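Side-chain contacts in UDP-glucose 4-epimerase (Campylobacter jejuni subsp. jejuni serotype O:2, PDB 7K3P), which catalyses the NAD-dependent interconversion of UDP-glucose and UDP-galactose and, as a UDP-Glc/GlcNAc 4-epimerase, probably that of the N-acetylated sugars as well: residues Glu171-Ala176 / Pro181-Cys186; Val215-Ala220 / Lys335-Trp340; His255-Asp260 / Leu320-Pro325. The protein carries 2 engineered substitutions. One frame throughout, in Å; residues are numbered along the deposited sequence.

Interaction 1 (Glu171-Ala176 / Pro181-Cys186); sequences EVLRDA and PEFKHC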
ATOM      1  N   GLU A 171      -1.863   3.388  -6.220  1.00 20.75           N
ATOM      2  CA  GLU A 171      -3.241   3.066  -5.871  1.00 21.68           C
ATOM      3  C   GLU A 171      -3.867   4.150  -5.003  1.00 23.67           C
ATOM      4  O   GLU A 171      -5.081   4.420  -5.101  1.00 23.38           O
ATOM      5  CB  GLU A 171      -3.336   1.691  -5.198  1.00 25.27           C
ATOM      6  CG  GLU A 171      -2.867   0.558  -6.130  1.00 30.38           C
ATOM      7  CD  GLU A 171      -3.011  -0.828  -5.513  1.00 40.61           C
ATOM      8  OE1 GLU A 171      -3.282  -0.916  -4.298  1.00 41.63           O
ATOM      9  OE2 GLU A 171      -2.858  -1.831  -6.256  1.00 47.62           O
ATOM     10  N   VAL A 172      -3.048   4.766  -4.156  1.00 19.32           N
ATOM     11  CA  VAL A 172      -3.517   5.906  -3.363  1.00 21.68           C
ATOM     12  C   VAL A 172      -3.843   7.077  -4.300  1.00 20.18           C
ATOM     13  O   VAL A 172      -4.875   7.734  -4.148  1.00 21.61           O
ATOM     14  CB  VAL A 172      -2.497   6.322  -2.284  1.00 20.87           C
ATOM     15  CG1 VAL A 172      -2.991   7.571  -1.502  1.00 19.50           C
ATOM     16  CG2 VAL A 172      -2.250   5.162  -1.306  1.00 18.74           C
ATOM     17  N   LEU A 173      -2.978   7.327  -5.282  1.00 20.70           N
ATOM     18  CA  LEU A 173      -3.255   8.388  -6.246  1.00 21.85           C
ATOM     19  C   LEU A 173      -4.573   8.152  -6.982  1.00 24.45           C
ATOM     20  O   LEU A 173      -5.362   9.086  -7.158  1.00 25.96           O
ATOM     21  CB  LEU A 173      -2.108   8.557  -7.243  1.00 21.17           C
ATOM     22  CG  LEU A 173      -0.844   9.227  -6.737  1.00 20.24           C
ATOM     23  CD1 LEU A 173       0.274   9.061  -7.765  1.00 18.30           C
ATOM     24  CD2 LEU A 173      -1.103  10.726  -6.454  1.00 19.28           C
ATOM     25  N   ARG A 174      -4.815   6.911  -7.399  1.00 21.02           N
ATOM     26  CA  ARG A 174      -6.068   6.554  -8.076  1.00 26.31           C
ATOM     27  C   ARG A 174      -7.293   6.808  -7.206  1.00 31.26           C
ATOM     28  O   ARG A 174      -8.281   7.379  -7.681  1.00 23.51           O
ATOM     29  CB  ARG A 174      -6.059   5.086  -8.555  1.00 27.31           C
ATOM     30  CG  ARG A 174      -5.393   4.868  -9.921  1.00 26.24           C
ATOM     31  CD  ARG A 174      -4.846   3.423 -10.123  1.00 32.53           C
ATOM     32  NE  ARG A 174      -3.635   3.562 -10.919  1.00 38.49           N
ATOM     33  CZ  ARG A 174      -2.546   2.813 -10.863  1.00 29.79           C
ATOM     34  NH1 ARG A 174      -2.440   1.761 -10.053  1.00 28.37           N
ATOM     35  NH2 ARG A 174      -1.540   3.132 -11.670  1.00 40.81           N
ATOM     36  N   ASP A 175      -7.246   6.381  -5.943  1.00 24.81           N
ATOM     37  CA  ASP A 175      -8.369   6.624  -5.032  1.00 27.77           C
ATOM     38  C   ASP A 175      -8.553   8.115  -4.727  1.00 24.59           C
ATOM     39  O   ASP A 175      -9.678   8.586  -4.584  1.00 26.78           O
ATOM     40  CB  ASP A 175      -8.224   5.833  -3.719  1.00 23.59           C
ATOM     41  CG  ASP A 175      -8.643   4.389  -3.866  1.00 29.91           C
ATOM     42  OD1 ASP A 175      -9.335   4.094  -4.855  1.00 28.78           O
ATOM     43  OD2 ASP A 175      -8.293   3.547  -2.998  1.00 26.55           O
ATOM     44  N   ALA A 176      -7.445   8.844  -4.628  1.00 23.29           N
ATOM     45  CA  ALA A 176      -7.500  10.281  -4.376  1.00 25.15           C
ATOM     46  C   ALA A 176      -8.244  10.995  -5.515  1.00 29.44           C
ATOM     47  O   ALA A 176      -9.109  11.839  -5.274  1.00 26.20           O
ATOM     48  CB  ALA A 176      -6.112  10.846  -4.220  1.00 22.87           C
ATOM     49  N   PRO A 181     -12.335  14.600  -8.094  1.00 35.92           N
ATOM     50  CA  PRO A 181     -12.274  14.779  -9.556  1.00 34.48           C
ATOM     51  C   PRO A 181     -11.358  15.920  -9.969  1.00 35.70           C
ATOM     52  O   PRO A 181     -10.723  15.857 -11.027  1.00 39.05           O
ATOM     53  CB  PRO A 181     -13.723  15.108  -9.917  1.00 38.90           C
ATOM     54  CG  PRO A 181     -14.517  14.331  -8.918  1.00 40.60           C
ATOM     55  CD  PRO A 181     -13.715  14.383  -7.625  1.00 33.60           C
ATOM     56  N   GLU A 182     -11.277  16.947  -9.129  1.00 31.34           N
ATOM     57  CA  GLU A 182     -10.410  18.088  -9.391  1.00 28.60           C
ATOM     58  C   GLU A 182      -8.924  17.735  -9.282  1.00 29.50           C
ATOM     59  O   GLU A 182      -8.066  18.416  -9.866  1.00 25.70           O
ATOM     60  CB  GLU A 182     -10.762  19.248  -8.439  1.00 32.99           C
ATOM     61  CG  GLU A 182     -10.449  18.997  -6.939  1.00 39.83           C
ATOM     62  CD  GLU A 182     -11.530  18.200  -6.198  1.00 38.80           C
ATOM     63  OE1 GLU A 182     -12.231  17.388  -6.835  1.00 39.75           O
ATOM     64  OE2 GLU A 182     -11.683  18.392  -4.968  1.00 46.08           O
ATOM     65  N   PHE A 183      -8.611  16.681  -8.528  1.00 28.05           N
ATOM     66  CA  PHE A 183      -7.218  16.303  -8.298  1.00 28.01           C
ATOM     67  C   PHE A 183      -6.715  15.403  -9.428  1.00 24.95           C
ATOM     68  O   PHE A 183      -7.217  14.284  -9.598  1.00 25.84           O
ATOM     69  CB  PHE A 183      -7.059  15.594  -6.933  1.00 27.40           C
ATOM     70  CG  PHE A 183      -5.670  15.070  -6.678  1.00 23.79           C
ATOM     71  CD1 PHE A 183      -4.658  15.923  -6.253  1.00 23.85           C
ATOM     72  CD2 PHE A 183      -5.380  13.716  -6.852  1.00 25.56           C
ATOM     73  CE1 PHE A 183      -3.363  15.444  -6.009  1.00 22.92           C
ATOM     74  CE2 PHE A 183      -4.096  13.221  -6.616  1.00 21.64           C
ATOM     75  CZ  PHE A 183      -3.086  14.079  -6.196  1.00 23.45           C
ATOM     76  N   LYS A 184      -5.719  15.887 -10.176  1.00 29.22           N
ATOM     77  CA  LYS A 184      -5.176  15.157 -11.327  1.00 25.95           C
ATOM     78  C   LYS A 184      -3.779  14.596 -11.072  1.00 26.91           C
ATOM     79  O   LYS A 184      -2.882  15.298 -10.590  1.00 27.55           O
ATOM     80  CB  LYS A 184      -5.100  16.057 -12.570  1.00 28.17           C
ATOM     81  CG  LYS A 184      -6.430  16.456 -13.214  1.00 30.80           C
ATOM     82  CD  LYS A 184      -6.099  17.205 -14.512  1.00 32.96           C
ATOM     83  CE  LYS A 184      -7.320  17.706 -15.267  1.00 42.43           C
ATOM     84  NZ  LYS A 184      -6.833  18.529 -16.424  1.00 35.67           N
ATOM     85  N   HIS A 185      -3.585  13.336 -11.436  1.00 23.00           N
ATOM     86  CA  HIS A 185      -2.287  12.703 -11.275  1.00 23.53           C
ATOM     87  C   HIS A 185      -1.832  12.137 -12.610  1.00 24.05           C
ATOM     88  O   HIS A 185      -2.646  11.668 -13.397  1.00 22.10           O
ATOM     89  CB  HIS A 185      -2.349  11.579 -10.236  1.00 19.88           C
ATOM     90  CG  HIS A 185      -3.159  10.390 -10.661  1.00 21.57           C
ATOM     91  ND1 HIS A 185      -4.499  10.261 -10.363  1.00 19.75           N
ATOM     92  CD2 HIS A 185      -2.815   9.270 -11.349  1.00 24.37           C
ATOM     93  CE1 HIS A 185      -4.946   9.111 -10.845  1.00 22.86           C
ATOM     94  NE2 HIS A 185      -3.950   8.492 -11.449  1.00 21.10           N
ATOM     95  N   CYS A 186      -0.531  12.192 -12.857  1.00 22.71           N
ATOM     96  CA  CYS A 186       0.033  11.475 -13.977  1.00 23.12           C
ATOM     97  C   CYS A 186       1.181  10.616 -13.473  1.00 23.50           C
ATOM     98  O   CYS A 186       2.153  11.130 -12.926  1.00 23.41           O
ATOM     99  CB  CYS A 186       0.541  12.448 -15.033  1.00 25.38           C
ATOM    100  SG  CYS A 186       0.965  11.620 -16.586  1.00 29.82           S
TER
HETATM  101  O   HOH W   1      -3.570   5.951 -12.876  1.00 28.26           O
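Leu-173 and His-185 face each other with their CA atoms 6.7 Å apart, where helix 171-176 lies against the start of the strand that opens at Lys-184. The imidazole of His-185 lies on the helix backbone. CB of Leu-173 sits over one ring face, displaced toward the rim, in a CH-pi contact 4.2 Å from the ring centroid. The first torsion of His-185, 68°, places CG between its own N and carbonyl carbon and turns the ring to the helix. Ser-177 OG, one residue beyond the helical segment, hydrogen-bonds ND1. The other ring nitrogen, NE2, is 2.9 Å from a water in the ring plane. Arg-174 NE donates to the same water, and Glu-170 takes the guanidinium in a salt bridge. The segments lie in the second half of a beta-alpha-beta crossover of the Rossmann-type fold, from strand 132-136 through helix 161-179 to strand 184-189. Phe-183, just before the strand, packs against the helix and touches Leu-126 of helix 107-127. Its CE2 lies 3.9 Å from Leu-173 CD2, which comes to the ring edge. Ala-176 CB meets the same CE2 obliquely. Asp-175 points away from the strand and forms a salt bridge with Arg-164 of the second subunit.

Interaction 2 (Val215-Ala220 / Lys335-Trp340); sequences VAAECA and KSAFDW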
ATOM      1  N   VAL A 215      26.231  -2.223 -15.187  1.00 32.11           N
ATOM      2  CA  VAL A 215      27.307  -3.215 -15.140  1.00 36.62           C
ATOM      3  C   VAL A 215      28.406  -2.904 -16.166  1.00 35.75           C
ATOM      4  O   VAL A 215      29.602  -2.949 -15.858  1.00 37.01           O
ATOM      5  CB  VAL A 215      26.752  -4.636 -15.389  1.00 35.72           C
ATOM      6  CG1 VAL A 215      27.880  -5.627 -15.640  1.00 36.54           C
ATOM      7  CG2 VAL A 215      25.895  -5.081 -14.225  1.00 34.01           C
ATOM      8  N   ALA A 216      27.993  -2.588 -17.386  1.00 32.82           N
ATOM      9  CA  ALA A 216      28.938  -2.225 -18.438  1.00 35.31           C
ATOM     10  C   ALA A 216      29.776  -1.011 -18.017  1.00 37.57           C
ATOM     11  O   ALA A 216      30.990  -0.998 -18.193  1.00 38.69           O
ATOM     12  CB  ALA A 216      28.201  -1.948 -19.739  1.00 32.25           C
ATOM     13  N   ALA A 217      29.114   0.001 -17.464  1.00 34.64           N
ATOM     14  CA  ALA A 217      29.783   1.194 -16.950  1.00 36.20           C
ATOM     15  C   ALA A 217      30.748   0.863 -15.805  1.00 42.59           C
ATOM     16  O   ALA A 217      31.872   1.399 -15.744  1.00 38.56           O
ATOM     17  CB  ALA A 217      28.750   2.235 -16.499  1.00 35.01           C
ATOM     18  N   GLU A 218      30.314  -0.016 -14.898  1.00 39.91           N
ATOM     19  CA  GLU A 218      31.156  -0.429 -13.771  1.00 41.45           C
ATOM     20  C   GLU A 218      32.432  -1.140 -14.245  1.00 42.19           C
ATOM     21  O   GLU A 218      33.513  -0.925 -13.688  1.00 41.24           O
ATOM     22  CB  GLU A 218      30.371  -1.311 -12.780  1.00 40.14           C
ATOM     23  CG  GLU A 218      29.346  -0.564 -11.908  1.00 40.43           C
ATOM     24  CD  GLU A 218      28.521  -1.505 -11.026  1.00 42.43           C
ATOM     25  OE1 GLU A 218      28.520  -2.730 -11.290  1.00 42.61           O
ATOM     26  OE2 GLU A 218      27.871  -1.023 -10.074  1.00 42.23           O
ATOM     27  N   CYS A 219      32.302  -1.985 -15.268  1.00 39.21           N
ATOM     28  CA  CYS A 219      33.460  -2.676 -15.851  1.00 45.15           C
ATOM     29  C   CYS A 219      34.406  -1.687 -16.527  1.00 43.88           C
ATOM     30  O   CYS A 219      35.619  -1.752 -16.352  1.00 44.13           O
ATOM     31  CB  CYS A 219      33.018  -3.727 -16.878  1.00 40.74           C
ATOM     32  SG  CYS A 219      32.219  -5.191 -16.183  1.00 43.14           S
ATOM     33  N   ALA A 220      33.829  -0.786 -17.317  1.00 43.42           N
ATOM     34  CA  ALA A 220      34.601   0.211 -18.049  1.00 44.24           C
ATOM     35  C   ALA A 220      35.335   1.150 -17.099  1.00 49.33           C
ATOM     36  O   ALA A 220      36.384   1.690 -17.444  1.00 49.49           O
ATOM     37  CB  ALA A 220      33.701   1.000 -18.984  1.00 41.19           C
ATOM     38  N   LYS A 335      28.065   6.827 -22.899  1.00 36.71           N
ATOM     39  CA  LYS A 335      28.952   7.915 -22.486  1.00 36.55           C
ATOM     40  C   LYS A 335      28.445   8.577 -21.204  1.00 35.10           C
ATOM     41  O   LYS A 335      29.208   8.792 -20.256  1.00 37.20           O
ATOM     42  CB  LYS A 335      29.076   8.963 -23.597  1.00 37.77           C
ATOM     43  CG  LYS A 335      29.927  10.186 -23.221  1.00 38.84           C
ATOM     44  CD  LYS A 335      31.313   9.759 -22.721  1.00 39.47           C
ATOM     45  CE  LYS A 335      32.280  10.948 -22.634  1.00 44.91           C
ATOM     46  NZ  LYS A 335      33.534  10.578 -21.909  1.00 45.40           N
ATOM     47  N   SER A 336      27.154   8.896 -21.181  1.00 31.81           N
ATOM     48  CA  SER A 336      26.527   9.453 -19.988  1.00 35.04           C
ATOM     49  C   SER A 336      26.699   8.529 -18.777  1.00 36.34           C
ATOM     50  O   SER A 336      27.128   8.968 -17.705  1.00 34.96           O
ATOM     51  CB  SER A 336      25.048   9.735 -20.255  1.00 31.65           C
ATOM     52  OG  SER A 336      24.360  10.075 -19.066  1.00 34.59           O
ATOM     53  N   ALA A 337      26.371   7.250 -18.952  1.00 33.59           N
ATOM     54  CA  ALA A 337      26.504   6.273 -17.874  1.00 31.63           C
ATOM     55  C   ALA A 337      27.944   6.214 -17.385  1.00 38.09           C
ATOM     56  O   ALA A 337      28.204   6.163 -16.177  1.00 33.43           O
ATOM     57  CB  ALA A 337      26.043   4.896 -18.341  1.00 31.74           C
ATOM     58  N   PHE A 338      28.877   6.221 -18.338  1.00 37.07           N
ATOM     59  CA  PHE A 338      30.295   6.128 -18.028  1.00 38.72           C
ATOM     60  C   PHE A 338      30.755   7.330 -17.216  1.00 42.11           C
ATOM     61  O   PHE A 338      31.432   7.176 -16.192  1.00 40.23           O
ATOM     62  CB  PHE A 338      31.123   6.026 -19.312  1.00 37.05           C
ATOM     63  CG  PHE A 338      32.595   5.857 -19.064  1.00 45.37           C
ATOM     64  CD1 PHE A 338      33.056   4.851 -18.223  1.00 42.93           C
ATOM     65  CD2 PHE A 338      33.517   6.699 -19.675  1.00 45.28           C
ATOM     66  CE1 PHE A 338      34.413   4.686 -17.990  1.00 47.22           C
ATOM     67  CE2 PHE A 338      34.877   6.544 -19.448  1.00 44.76           C
ATOM     68  CZ  PHE A 338      35.327   5.534 -18.608  1.00 48.14           C
ATOM     69  N   ASP A 339      30.384   8.522 -17.684  1.00 41.01           N
ATOM     70  CA  ASP A 339      30.753   9.760 -17.011  1.00 40.26           C
ATOM     71  C   ASP A 339      30.159   9.802 -15.609  1.00 41.53           C
ATOM     72  O   ASP A 339      30.856  10.111 -14.641  1.00 39.43           O
ATOM     73  CB  ASP A 339      30.285  10.978 -17.816  1.00 40.30           C
ATOM     74  CG  ASP A 339      31.027  11.133 -19.137  1.00 39.52           C
ATOM     75  OD1 ASP A 339      32.162  10.623 -19.243  1.00 45.19           O
ATOM     76  OD2 ASP A 339      30.469  11.761 -20.066  1.00 40.94           O
ATOM     77  N   TRP A 340      28.871   9.489 -15.496  1.00 37.76           N
ATOM     78  CA  TRP A 340      28.241   9.484 -14.183  1.00 36.99           C
ATOM     79  C   TRP A 340      28.782   8.386 -13.264  1.00 42.86           C
ATOM     80  O   TRP A 340      28.886   8.583 -12.047  1.00 45.60           O
ATOM     81  CB  TRP A 340      26.717   9.454 -14.300  1.00 36.09           C
ATOM     82  CG  TRP A 340      26.183  10.812 -14.620  1.00 35.87           C
ATOM     83  CD1 TRP A 340      25.708  11.252 -15.829  1.00 37.74           C
ATOM     84  CD2 TRP A 340      26.114  11.933 -13.731  1.00 37.19           C
ATOM     85  NE1 TRP A 340      25.329  12.571 -15.736  1.00 36.38           N
ATOM     86  CE2 TRP A 340      25.573  13.017 -14.455  1.00 37.14           C
ATOM     87  CE3 TRP A 340      26.450  12.127 -12.381  1.00 40.04           C
ATOM     88  CZ2 TRP A 340      25.357  14.281 -13.882  1.00 40.15           C
ATOM     89  CZ3 TRP A 340      26.241  13.379 -11.812  1.00 41.03           C
ATOM     90  CH2 TRP A 340      25.694  14.439 -12.562  1.00 38.76           C
TER
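A helix-helix packing joins helix 212-220 to the C-terminal helix 330-343, with Ala-217 and Ala-220 of the first set against Ala-337 and Phe-338 of the second. The axes of the two short segments approach to 8.9 Å and cross at -55°. Three of the four residues that touch are alanines. Ala-217 stands at the closest point, its CA 5.1 Å from Phe-338 CA. Its methyl group points at the other helix and meets backbone as much as side chain: CB is 4.0 Å from Ala-337 O. The two methyls, Ala-217 CB and Ala-337 CB, are 4.2 Å apart.

One turn further along, Ala-220 meets the phenyl ring of Phe-338. The CG of Phe-338 is anti to its backbone N (chi1 -177°), and the ring extends from there to the end of helix 212-220. Its CE1 lies 3.9 Å from Ala-220 CB and 3.6 Å from Ala-220 O. That oxygen comes to the ring obliquely, while Ala-217 O lies near the ring plane at its edge. The packing lies in the smaller C-terminal domain, which in this family contributes to the sugar-nucleotide site. Helix 280-291 borders it, as Ser-291 touches both Ala-220 and Phe-338.

The polar side chains nearby lie off the interface. Glu-218 points away and is paired with Arg-224 and Thr-201. Lys-335 NZ forms a salt bridge with Asp-339 OD1 at 3.0 Å, one turn on in the same helix; Asp-339 OD1 accepts it through its syn lone pair. Trp-340 meets Tyr-27 edge-to-face, which links the C-terminal helix to the start of helix 27-37, within what is probably the glycine-rich motif of the nucleotide-binding fold.

Interaction 3 (His255-Asp260 / Leu320-Pro325); sequences HLAALD and LTSWQP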
ATOM      1  N   HIS A 255       8.853  14.140 -17.851  1.00 27.11           N
ATOM      2  CA  HIS A 255       8.138  14.631 -16.678  1.00 24.67           C
ATOM      3  C   HIS A 255       7.531  16.012 -16.987  1.00 26.20           C
ATOM      4  O   HIS A 255       6.393  16.304 -16.603  1.00 24.21           O
ATOM      5  CB  HIS A 255       9.068  14.645 -15.462  1.00 24.50           C
ATOM      6  CG  HIS A 255       9.245  13.294 -14.832  1.00 29.05           C
ATOM      7  ND1 HIS A 255      10.022  12.301 -15.395  1.00 24.53           N
ATOM      8  CD2 HIS A 255       8.724  12.766 -13.696  1.00 29.29           C
ATOM      9  CE1 HIS A 255       9.989  11.229 -14.619  1.00 28.49           C
ATOM     10  NE2 HIS A 255       9.211  11.483 -13.583  1.00 27.26           N
ATOM     11  N   LEU A 256       8.281  16.840 -17.714  1.00 25.76           N
ATOM     12  CA  LEU A 256       7.750  18.114 -18.195  1.00 24.65           C
ATOM     13  C   LEU A 256       6.569  17.843 -19.111  1.00 29.69           C
ATOM     14  O   LEU A 256       5.499  18.440 -18.956  1.00 26.52           O
ATOM     15  CB  LEU A 256       8.837  18.924 -18.919  1.00 30.61           C
ATOM     16  CG  LEU A 256       9.751  19.779 -18.041  1.00 32.04           C
ATOM     17  CD1 LEU A 256      10.752  18.924 -17.247  1.00 30.29           C
ATOM     18  CD2 LEU A 256      10.485  20.837 -18.884  1.00 33.61           C
ATOM     19  N   ALA A 257       6.739  16.904 -20.044  1.00 28.34           N
ATOM     20  CA  ALA A 257       5.642  16.581 -20.953  1.00 29.28           C
ATOM     21  C   ALA A 257       4.402  16.103 -20.204  1.00 27.96           C
ATOM     22  O   ALA A 257       3.285  16.405 -20.617  1.00 29.32           O
ATOM     23  CB  ALA A 257       6.080  15.559 -22.018  1.00 27.54           C
ATOM     24  N   ALA A 258       4.597  15.361 -19.107  1.00 27.62           N
ATOM     25  CA  ALA A 258       3.479  14.837 -18.299  1.00 26.00           C
ATOM     26  C   ALA A 258       2.700  15.969 -17.638  1.00 25.78           C
ATOM     27  O   ALA A 258       1.475  15.915 -17.504  1.00 26.96           O
ATOM     28  CB  ALA A 258       4.004  13.868 -17.213  1.00 25.35           C
ATOM     29  N   LEU A 259       3.428  16.978 -17.179  1.00 30.17           N
ATOM     30  CA  LEU A 259       2.786  18.139 -16.564  1.00 31.91           C
ATOM     31  C   LEU A 259       1.987  18.891 -17.623  1.00 31.31           C
ATOM     32  O   LEU A 259       0.814  19.221 -17.409  1.00 28.35           O
ATOM     33  CB  LEU A 259       3.828  19.057 -15.921  1.00 28.04           C
ATOM     34  CG  LEU A 259       3.228  20.306 -15.278  1.00 31.47           C
ATOM     35  CD1 LEU A 259       2.079  19.907 -14.361  1.00 33.80           C
ATOM     36  CD2 LEU A 259       4.290  21.086 -14.521  1.00 35.22           C
ATOM     37  N   ASP A 260       2.617  19.127 -18.775  1.00 29.39           N
ATOM     38  CA  ASP A 260       1.940  19.780 -19.899  1.00 33.33           C
ATOM     39  C   ASP A 260       0.658  19.038 -20.229  1.00 30.37           C
ATOM     40  O   ASP A 260      -0.398  19.650 -20.410  1.00 28.63           O
ATOM     41  CB  ASP A 260       2.851  19.834 -21.131  1.00 34.86           C
ATOM     42  CG  ASP A 260       3.954  20.869 -20.996  1.00 46.81           C
ATOM     43  OD1 ASP A 260       3.789  21.813 -20.185  1.00 48.54           O
ATOM     44  OD2 ASP A 260       4.988  20.742 -21.706  1.00 51.40           O
ATOM     45  N   LEU A 320      -0.347  10.571 -26.815  1.00 34.25           N
ATOM     46  CA  LEU A 320      -1.125  11.517 -26.005  1.00 31.04           C
ATOM     47  C   LEU A 320      -0.380  12.781 -25.544  1.00 32.13           C
ATOM     48  O   LEU A 320      -0.994  13.725 -25.032  1.00 35.92           O
ATOM     49  CB  LEU A 320      -1.739  10.793 -24.805  1.00 31.04           C
ATOM     50  CG  LEU A 320      -3.118  10.160 -24.992  1.00 39.81           C
ATOM     51  CD1 LEU A 320      -3.264   9.607 -26.384  1.00 40.43           C
ATOM     52  CD2 LEU A 320      -3.375   9.065 -23.944  1.00 27.63           C
ATOM     53  N   THR A 321       0.933  12.817 -25.730  1.00 29.86           N
ATOM     54  CA  THR A 321       1.714  13.952 -25.262  1.00 31.31           C
ATOM     55  C   THR A 321       2.698  14.461 -26.313  1.00 34.11           C
ATOM     56  O   THR A 321       2.843  13.884 -27.389  1.00 36.06           O
ATOM     57  CB  THR A 321       2.509  13.595 -23.984  1.00 31.33           C
ATOM     58  OG1 THR A 321       3.778  13.022 -24.346  1.00 29.48           O
ATOM     59  CG2 THR A 321       1.718  12.612 -23.130  1.00 27.05           C
ATOM     60  N   SER A 322       3.390  15.536 -25.969  1.00 33.30           N
ATOM     61  CA  SER A 322       4.338  16.159 -26.872  1.00 39.92           C
ATOM     62  C   SER A 322       5.748  15.648 -26.605  1.00 32.84           C
ATOM     63  O   SER A 322       6.713  16.218 -27.113  1.00 29.88           O
ATOM     64  CB  SER A 322       4.329  17.668 -26.642  1.00 39.61           C
ATOM     65  OG  SER A 322       4.814  17.955 -25.332  1.00 45.89           O
ATOM     66  N   TRP A 323       5.881  14.597 -25.793  1.00 31.66           N
ATOM     67  CA  TRP A 323       7.217  14.113 -25.442  1.00 30.02           C
ATOM     68  C   TRP A 323       7.965  13.576 -26.666  1.00 29.97           C
ATOM     69  O   TRP A 323       7.465  12.703 -27.371  1.00 30.00           O
ATOM     70  CB  TRP A 323       7.162  13.035 -24.355  1.00 26.50           C
ATOM     71  CG  TRP A 323       8.528  12.572 -23.965  1.00 27.02           C
ATOM     72  CD1 TRP A 323       9.521  13.331 -23.404  1.00 29.67           C
ATOM     73  CD2 TRP A 323       9.062  11.255 -24.099  1.00 26.72           C
ATOM     74  NE1 TRP A 323      10.644  12.570 -23.206  1.00 26.72           N
ATOM     75  CE2 TRP A 323      10.383  11.271 -23.618  1.00 27.08           C
ATOM     76  CE3 TRP A 323       8.557  10.039 -24.607  1.00 28.16           C
ATOM     77  CZ2 TRP A 323      11.209  10.147 -23.596  1.00 28.87           C
ATOM     78  CZ3 TRP A 323       9.370   8.918 -24.599  1.00 21.10           C
ATOM     79  CH2 TRP A 323      10.678   8.975 -24.092  1.00 27.10           C
ATOM     80  N   GLN A 324       9.168  14.099 -26.888  1.00 30.28           N
ATOM     81  CA  GLN A 324      10.029  13.645 -27.971  1.00 29.06           C
ATOM     82  C   GLN A 324      11.451  13.512 -27.459  1.00 31.99           C
ATOM     83  O   GLN A 324      12.131  14.510 -27.200  1.00 31.80           O
ATOM     84  CB  GLN A 324       9.986  14.621 -29.161  1.00 31.31           C
ATOM     85  CG  GLN A 324      10.821  14.158 -30.366  1.00 32.87           C
ATOM     86  CD  GLN A 324      10.716  15.117 -31.536  1.00 27.08           C
ATOM     87  OE1 GLN A 324       9.610  15.516 -31.918  1.00 33.04           O
ATOM     88  NE2 GLN A 324      11.864  15.505 -32.100  1.00 28.26           N
ATOM     89  N   PRO A 325      11.912  12.263 -27.296  1.00 32.07           N
ATOM     90  CA  PRO A 325      13.258  12.062 -26.765  1.00 31.92           C
ATOM     91  C   PRO A 325      14.266  12.539 -27.788  1.00 33.71           C
ATOM     92  O   PRO A 325      13.983  12.539 -28.986  1.00 32.65           O
ATOM     93  CB  PRO A 325      13.356  10.531 -26.608  1.00 33.17           C
ATOM     94  CG  PRO A 325      12.278   9.970 -27.493  1.00 32.29           C
ATOM     95  CD  PRO A 325      11.181  10.998 -27.485  1.00 29.48           C
TER
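Ala-257 on helix 255-260 packs against the turn formed by Thr-321, Ser-322 and Trp-323. The apolar contact is centred on one methyl group. Ala-257 CB points into the loop and lies 3.6 Å from Trp-323 CB, so the tryptophan side chain is met at its first carbon, with the methyl oblique to the indole. The CA atoms of these two residues are 5.4 Å apart, which brings the loop backbone close to the helix. Two hydroxyl oxygens lie more loosely about the methyl of Ala-257, Thr-321 OG1 at 4.1 Å and Ser-322 OG at 4.3 Å from its CB.

The hydrogen bonds lie within the loop or lead to its neighbours. Thr-321 OG1 accepts from the backbone N of Trp-323 at 3.0 Å, with an N-H...O angle of 165°. This is an ST turn, formed where the chain leaves helix 315-320. The same hydroxyl bonds to Ile-317 O, so the turn is tied back to that helix. Trp-323 NE1 donates to Ser-253 OG, which ties the pyrrole N-H of the indole to helix 248-261.

The indole is also packed within its own segment. With chi1 at -178° it stands trans to the backbone nitrogen of Trp-323 and runs along the helix toward Ala-254. Pro-325 CD lies over one face of it, 3.7 Å above the plane and offset toward the rim.

Helix 248-261 lies between the parallel sheet and this loop. Ala-258 and Leu-259 pack on Ile-134 of strand 132-136, and Leu-256 and Leu-259 reach helix 27-37. The loop between helix 315-320 and helix 330-343 takes the side of Ala-257.

In the fold
From the N terminus, the first contact to close is interaction 1, a short return of four residues between helix 161-179 and strand 184-189 in the parallel sheet. Interaction 2 opens after it, at helix 212-220, and closes at the C-terminal helix 330-343, spanning 114 residues. Interaction 3 is nested within that span: it joins helix 248-261 to the loop after helix 315-320. Interactions 1 and 3 touch, with Cys-186 SG 3.8 Å from Ala-258 CB, so strand 184-189 meets helix 248-261. Interactions 1 and 2 lie on opposite sides of the chain's centre, their centres about 37 Å apart.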